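PDB 1B77: protein (sliding clamp) from Enterobacteria phage RB69, which forms a three-subunit sliding clamp that probably encircles DNA and, by tethering the phage DNA polymerase to its template, makes replication processive. Local coordinates for residues 28-41 / 98-110. Residues are numbered along the deposited sequence; the frame is centred on the assembly and turned at random.
Sequences FIMTRAVNGTTYAE and STIVFPNKPIQFP
Ile107 sets its CG1 over the centre of one face of the Tyr39 ring, 3.5 Å from the centroid and 8° off the normal, a CH-pi contact. At the ring's far end the phenol is gripped twice. Tyr39 OH accepts a fairly straight bond from Ile107 N (3.2 Å, 158°) and gives its own proton to Glu41 OE1 (2.6 Å), arriving at the carboxylate's anti lone pair. With chi1 at 169°, CG anti to the backbone N, the tyrosine reaches out from its strand to the loop, and the two bonds plus the aliphatic cover should fix the tilt of its ring.

Two prolines complete the tight part. Pro103 wedges its ring against strand 28-32, with its CG 3.4 Å from Arg32 CB, and the same CG meets the edge of the Tyr39 ring. Met30 threads between the prolines; its SD sits 3.6 Å from Pro106 CA, while CE lies by Pro103 O.

Packing thins toward the Ala33–Gly36 turn. There Val34 and Val101, both exposed, merely brush, CG2 to CG2 at 4.2 Å. Back at strand 28-32, a water bridges Thr31 OG1 and Val101 O. Extended Arg32 carries its guanidinium past Pro103, where NH1 is loosely near Ile107 CD1 (4.4 Å) and the group's edge faces Gly36 CA.

Loop 98-110, leading from strand 88-92 to strand 114-118, joins the chain's two clamp-fold halves, like the interdomain connector of PCNA-type clamps. It crosses the outermost hairpin, 28-32 with 38-44, of their shared antiparallel sheet; on the hairpin's other face, Ile29, Thr31 and Ala40 pack against helix 5-15.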
loop_
_atom_site.group_PDB
_atom_site.type_symbol
_atom_site.label_atom_id
_atom_site.label_comp_id
_atom_site.label_asym_id
_atom_site.label_seq_id
_atom_site.Cartn_x
_atom_site.Cartn_y
_atom_site.Cartn_z
ATOM N N PHE A 28 15.552 -25.741 -18.403
ATOM C CA PHE A 28 14.655 -24.983 -19.255
ATOM C C PHE A 28 13.218 -24.888 -18.704
ATOM O O PHE A 28 12.659 -25.857 -18.182
ATOM C CB PHE A 28 14.656 -25.638 -20.636
ATOM C CG PHE A 28 13.735 -24.995 -21.626
ATOM C CD1 PHE A 28 14.061 -23.777 -22.209
ATOM C CD2 PHE A 28 12.551 -25.627 -22.001
ATOM C CE1 PHE A 28 13.224 -23.197 -23.154
ATOM C CE2 PHE A 28 11.704 -25.057 -22.943
ATOM C CZ PHE A 28 12.043 -23.837 -23.523
ATOM N N ILE A 29 12.634 -23.700 -18.824
ATOM C CA ILE A 29 11.272 -23.474 -18.372
ATOM C C ILE A 29 10.468 -22.743 -19.443
ATOM O O ILE A 29 11.011 -21.959 -20.233
ATOM C CB ILE A 29 11.234 -22.645 -17.071
ATOM C CG1 ILE A 29 11.975 -21.326 -17.273
ATOM C CG2 ILE A 29 11.849 -23.441 -15.929
ATOM C CD1 ILE A 29 11.853 -20.372 -16.116
ATOM N N MET A 30 9.174 -23.023 -19.480
ATOM C CA MET A 30 8.287 -22.379 -20.429
ATOM C C MET A 30 6.855 -22.411 -19.913
ATOM O O MET A 30 6.501 -23.218 -19.051
ATOM C CB MET A 30 8.359 -23.061 -21.798
ATOM C CG MET A 30 7.921 -24.520 -21.815
ATOM S SD MET A 30 7.902 -25.197 -23.502
ATOM C CE MET A 30 7.683 -26.951 -23.171
ATOM N N THR A 31 6.034 -21.522 -20.451
ATOM C CA THR A 31 4.644 -21.456 -20.058
ATOM C C THR A 31 3.865 -20.810 -21.189
ATOM O O THR A 31 4.443 -20.199 -22.096
ATOM C CB THR A 31 4.462 -20.612 -18.776
ATOM O OG1 THR A 31 3.103 -20.713 -18.325
ATOM C CG2 THR A 31 4.793 -19.146 -19.048
ATOM N N ARG A 32 2.552 -20.957 -21.140
ATOM C CA ARG A 32 1.696 -20.362 -22.147
ATOM C C ARG A 32 0.371 -20.015 -21.486
ATOM O O ARG A 32 -0.124 -20.771 -20.648
ATOM C CB ARG A 32 1.491 -21.333 -23.312
ATOM C CG ARG A 32 0.495 -20.839 -24.344
ATOM C CD ARG A 32 0.582 -21.618 -25.655
ATOM N NE ARG A 32 -0.471 -21.195 -26.572
ATOM C CZ ARG A 32 -0.570 -21.572 -27.845
ATOM N NH1 ARG A 32 0.329 -22.395 -28.375
ATOM N NH2 ARG A 32 -1.576 -21.127 -28.589
ATOM N N ALA A 33 -0.191 -18.868 -21.856
ATOM C CA ALA A 33 -1.451 -18.413 -21.288
ATOM C C ALA A 33 -2.603 -19.363 -21.616
ATOM O O ALA A 33 -2.589 -20.060 -22.634
ATOM C CB ALA A 33 -1.770 -17.011 -21.794
ATOM N N VAL A 34 -3.591 -19.392 -20.733
ATOM C CA VAL A 34 -4.757 -20.231 -20.930
ATOM C C VAL A 34 -5.416 -19.895 -22.262
ATOM O O VAL A 34 -5.867 -20.784 -22.971
ATOM C CB VAL A 34 -5.782 -20.029 -19.787
ATOM C CG1 VAL A 34 -7.081 -20.782 -20.096
ATOM C CG2 VAL A 34 -5.184 -20.535 -18.475
ATOM N N ASN A 35 -5.458 -18.608 -22.605
ATOM C CA ASN A 35 -6.081 -18.166 -23.854
ATOM C C ASN A 35 -5.129 -18.252 -25.047
ATOM O O ASN A 35 -5.463 -17.816 -26.149
ATOM C CB ASN A 35 -6.601 -16.736 -23.724
ATOM C CG ASN A 35 -5.487 -15.733 -23.487
ATOM O OD1 ASN A 35 -4.333 -15.986 -23.817
ATOM N ND2 ASN A 35 -5.835 -14.574 -22.943
ATOM N N GLY A 36 -3.943 -18.810 -24.816
ATOM C CA GLY A 36 -2.969 -18.986 -25.882
ATOM C C GLY A 36 -2.335 -17.771 -26.531
ATOM O O GLY A 36 -1.567 -17.923 -27.483
ATOM N N THR A 37 -2.624 -16.574 -26.034
ATOM C CA THR A 37 -2.068 -15.353 -26.611
ATOM C C THR A 37 -0.587 -15.085 -26.311
ATOM O O THR A 37 0.135 -14.547 -27.154
ATOM C CB THR A 37 -2.851 -14.125 -26.148
ATOM O OG1 THR A 37 -2.708 -13.981 -24.727
ATOM C CG2 THR A 37 -4.313 -14.277 -26.495
ATOM N N THR A 38 -0.133 -15.455 -25.117
ATOM C CA THR A 38 1.254 -15.212 -24.733
ATOM C C THR A 38 2.059 -16.453 -24.344
ATOM O O THR A 38 1.611 -17.274 -23.547
ATOM C CB THR A 38 1.311 -14.195 -23.561
ATOM O OG1 THR A 38 0.809 -12.926 -24.003
ATOM C CG2 THR A 38 2.742 -14.013 -23.069
ATOM N N TYR A 39 3.257 -16.572 -24.909
ATOM C CA TYR A 39 4.161 -17.691 -24.619
ATOM C C TYR A 39 5.475 -17.148 -24.050
ATOM O O TYR A 39 5.930 -16.077 -24.447
ATOM C CB TYR A 39 4.466 -18.474 -25.902
ATOM C CG TYR A 39 5.589 -19.504 -25.784
ATOM C CD1 TYR A 39 5.338 -20.802 -25.329
ATOM C CD2 TYR A 39 6.895 -19.182 -26.159
ATOM C CE1 TYR A 39 6.366 -21.754 -25.252
ATOM C CE2 TYR A 39 7.929 -20.121 -26.086
ATOM C CZ TYR A 39 7.658 -21.403 -25.636
ATOM O OH TYR A 39 8.669 -22.337 -25.572
ATOM N N ALA A 40 6.086 -17.889 -23.131
ATOM C CA ALA A 40 7.353 -17.479 -22.542
ATOM C C ALA A 40 8.251 -18.683 -22.293
ATOM O O ALA A 40 7.775 -19.776 -21.959
ATOM C CB ALA A 40 7.121 -16.723 -21.235
ATOM N N GLU A 41 9.554 -18.474 -22.456
ATOM C CA GLU A 41 10.529 -19.529 -22.244
ATOM C C GLU A 41 11.862 -18.928 -21.840
ATOM O O GLU A 41 12.167 -17.776 -22.160
ATOM C CB GLU A 41 10.715 -20.365 -23.513
ATOM C CG GLU A 41 11.254 -19.582 -24.706
ATOM C CD GLU A 41 11.737 -20.492 -25.830
ATOM O OE1 GLU A 41 11.013 -21.434 -26.208
ATOM O OE2 GLU A 41 12.850 -20.256 -26.339
ATOM N N SER A 98 -4.048 -32.277 -15.549
ATOM C CA SER A 98 -5.288 -31.843 -16.178
ATOM C C SER A 98 -5.876 -30.544 -15.657
ATOM O O SER A 98 -6.773 -29.993 -16.290
ATOM C CB SER A 98 -6.359 -32.948 -16.105
ATOM O OG SER A 98 -6.903 -33.104 -14.801
ATOM N N THR A 99 -5.376 -30.046 -14.524
ATOM C CA THR A 99 -5.910 -28.807 -13.940
ATOM C C THR A 99 -5.139 -27.533 -14.259
ATOM O O THR A 99 -5.415 -26.481 -13.677
ATOM C CB THR A 99 -6.031 -28.884 -12.397
ATOM O OG1 THR A 99 -4.726 -28.975 -11.817
ATOM C CG2 THR A 99 -6.867 -30.090 -11.987
ATOM N N ILE A 100 -4.166 -27.624 -15.157
ATOM C CA ILE A 100 -3.398 -26.452 -15.567
ATOM C C ILE A 100 -3.194 -26.535 -17.068
ATOM O O ILE A 100 -3.269 -27.620 -17.640
ATOM C CB ILE A 100 -2.011 -26.403 -14.914
ATOM C CG1 ILE A 100 -1.196 -27.622 -15.339
ATOM C CG2 ILE A 100 -2.154 -26.331 -13.411
ATOM C CD1 ILE A 100 0.255 -27.546 -14.936
ATOM N N VAL A 101 -2.949 -25.394 -17.707
ATOM C CA VAL A 101 -2.717 -25.379 -19.147
ATOM C C VAL A 101 -1.227 -25.173 -19.358
ATOM O O VAL A 101 -0.624 -24.313 -18.715
ATOM C CB VAL A 101 -3.507 -24.245 -19.830
ATOM C CG1 VAL A 101 -3.121 -24.147 -21.304
ATOM C CG2 VAL A 101 -4.988 -24.513 -19.700
ATOM N N PHE A 102 -0.630 -25.956 -20.250
ATOM C CA PHE A 102 0.804 -25.855 -20.482
ATOM C C PHE A 102 1.222 -26.266 -21.891
ATOM O O PHE A 102 0.533 -27.039 -22.554
ATOM C CB PHE A 102 1.538 -26.731 -19.464
ATOM C CG PHE A 102 1.228 -28.208 -19.600
ATOM C CD1 PHE A 102 1.955 -29.013 -20.477
ATOM C CD2 PHE A 102 0.199 -28.789 -18.859
ATOM C CE1 PHE A 102 1.661 -30.372 -20.615
ATOM C CE2 PHE A 102 -0.101 -30.139 -18.993
ATOM C CZ PHE A 102 0.630 -30.935 -19.869
ATOM N N PRO A 103 2.366 -25.751 -22.364
ATOM C CA PRO A 103 2.909 -26.057 -23.691
ATOM C C PRO A 103 3.456 -27.488 -23.676
ATOM O O PRO A 103 4.228 -27.842 -22.782
ATOM C CB PRO A 103 4.040 -25.037 -23.844
ATOM C CG PRO A 103 3.642 -23.917 -22.925
ATOM C CD PRO A 103 3.141 -24.669 -21.731
ATOM N N ASN A 104 3.071 -28.315 -24.646
ATOM C CA ASN A 104 3.575 -29.696 -24.675
ATOM C C ASN A 104 4.966 -29.742 -25.308
ATOM O O ASN A 104 5.694 -30.721 -25.171
ATOM C CB ASN A 104 2.620 -30.622 -25.450
ATOM C CG ASN A 104 2.537 -30.287 -26.938
ATOM O OD1 ASN A 104 1.928 -31.026 -27.716
ATOM N ND2 ASN A 104 3.138 -29.174 -27.337
ATOM N N LYS A 105 5.326 -28.657 -25.986
ATOM C CA LYS A 105 6.617 -28.543 -26.643
ATOM C C LYS A 105 6.917 -27.063 -26.873
ATOM O O LYS A 105 6.010 -26.264 -27.100
ATOM C CB LYS A 105 6.594 -29.287 -27.986
ATOM C CG LYS A 105 5.615 -28.713 -29.006
ATOM C CD LYS A 105 5.391 -29.664 -30.187
ATOM C CE LYS A 105 4.606 -30.911 -29.766
ATOM N NZ LYS A 105 4.275 -31.813 -30.919
ATOM N N PRO A 106 8.195 -26.677 -26.810
ATOM C CA PRO A 106 8.561 -25.274 -27.022
ATOM C C PRO A 106 8.135 -24.746 -28.386
ATOM O O PRO A 106 7.915 -25.515 -29.317
ATOM C CB PRO A 106 10.074 -25.290 -26.860
ATOM C CG PRO A 106 10.443 -26.685 -27.290
ATOM C CD PRO A 106 9.395 -27.502 -26.601
ATOM N N ILE A 107 8.016 -23.429 -28.497
ATOM C CA ILE A 107 7.621 -22.820 -29.754
ATOM C C ILE A 107 8.835 -22.564 -30.630
ATOM O O ILE A 107 9.854 -22.042 -30.170
ATOM C CB ILE A 107 6.894 -21.480 -29.523
ATOM C CG1 ILE A 107 5.579 -21.720 -28.780
ATOM C CG2 ILE A 107 6.625 -20.793 -30.854
ATOM C CD1 ILE A 107 4.575 -22.559 -29.558
ATOM N N GLN A 108 8.729 -22.953 -31.892
ATOM C CA GLN A 108 9.807 -22.728 -32.842
ATOM C C GLN A 108 9.301 -21.580 -33.709
ATOM O O GLN A 108 8.488 -21.783 -34.608
ATOM C CB GLN A 108 10.055 -23.987 -33.676
ATOM C CG GLN A 108 11.481 -24.526 -33.577
ATOM C CD GLN A 108 11.937 -24.765 -32.141
ATOM O OE1 GLN A 108 11.304 -25.507 -31.385
ATOM N NE2 GLN A 108 13.046 -24.135 -31.760
ATOM N N PHE A 109 9.765 -20.373 -33.403
ATOM C CA PHE A 109 9.335 -19.172 -34.116
ATOM C C PHE A 109 9.850 -19.104 -35.553
ATOM O O PHE A 109 11.033 -19.311 -35.812
ATOM C CB PHE A 109 9.786 -17.926 -33.354
ATOM C CG PHE A 109 9.093 -16.662 -33.786
ATOM C CD1 PHE A 109 7.785 -16.397 -33.385
ATOM C CD2 PHE A 109 9.740 -15.742 -34.605
ATOM C CE1 PHE A 109 7.135 -15.232 -33.794
ATOM C CE2 PHE A 109 9.099 -14.576 -35.019
ATOM C CZ PHE A 109 7.796 -14.320 -34.615
ATOM N N PRO A 110 8.961 -18.809 -36.507
ATOM C CA PRO A 110 9.368 -18.717 -37.917
ATOM C C PRO A 110 10.383 -17.610 -38.190
ATOM O O PRO A 110 10.638 -16.763 -37.337
ATOM C CB PRO A 110 8.040 -18.480 -38.639
ATOM C CG PRO A 110 7.201 -17.785 -37.595
ATOM C CD PRO A 110 7.509 -18.601 -36.374
HETATM O O HOH W 1 2.135 -23.321 -18.746
HETATM O O HOH W 2 12.393 -22.132 -28.602
#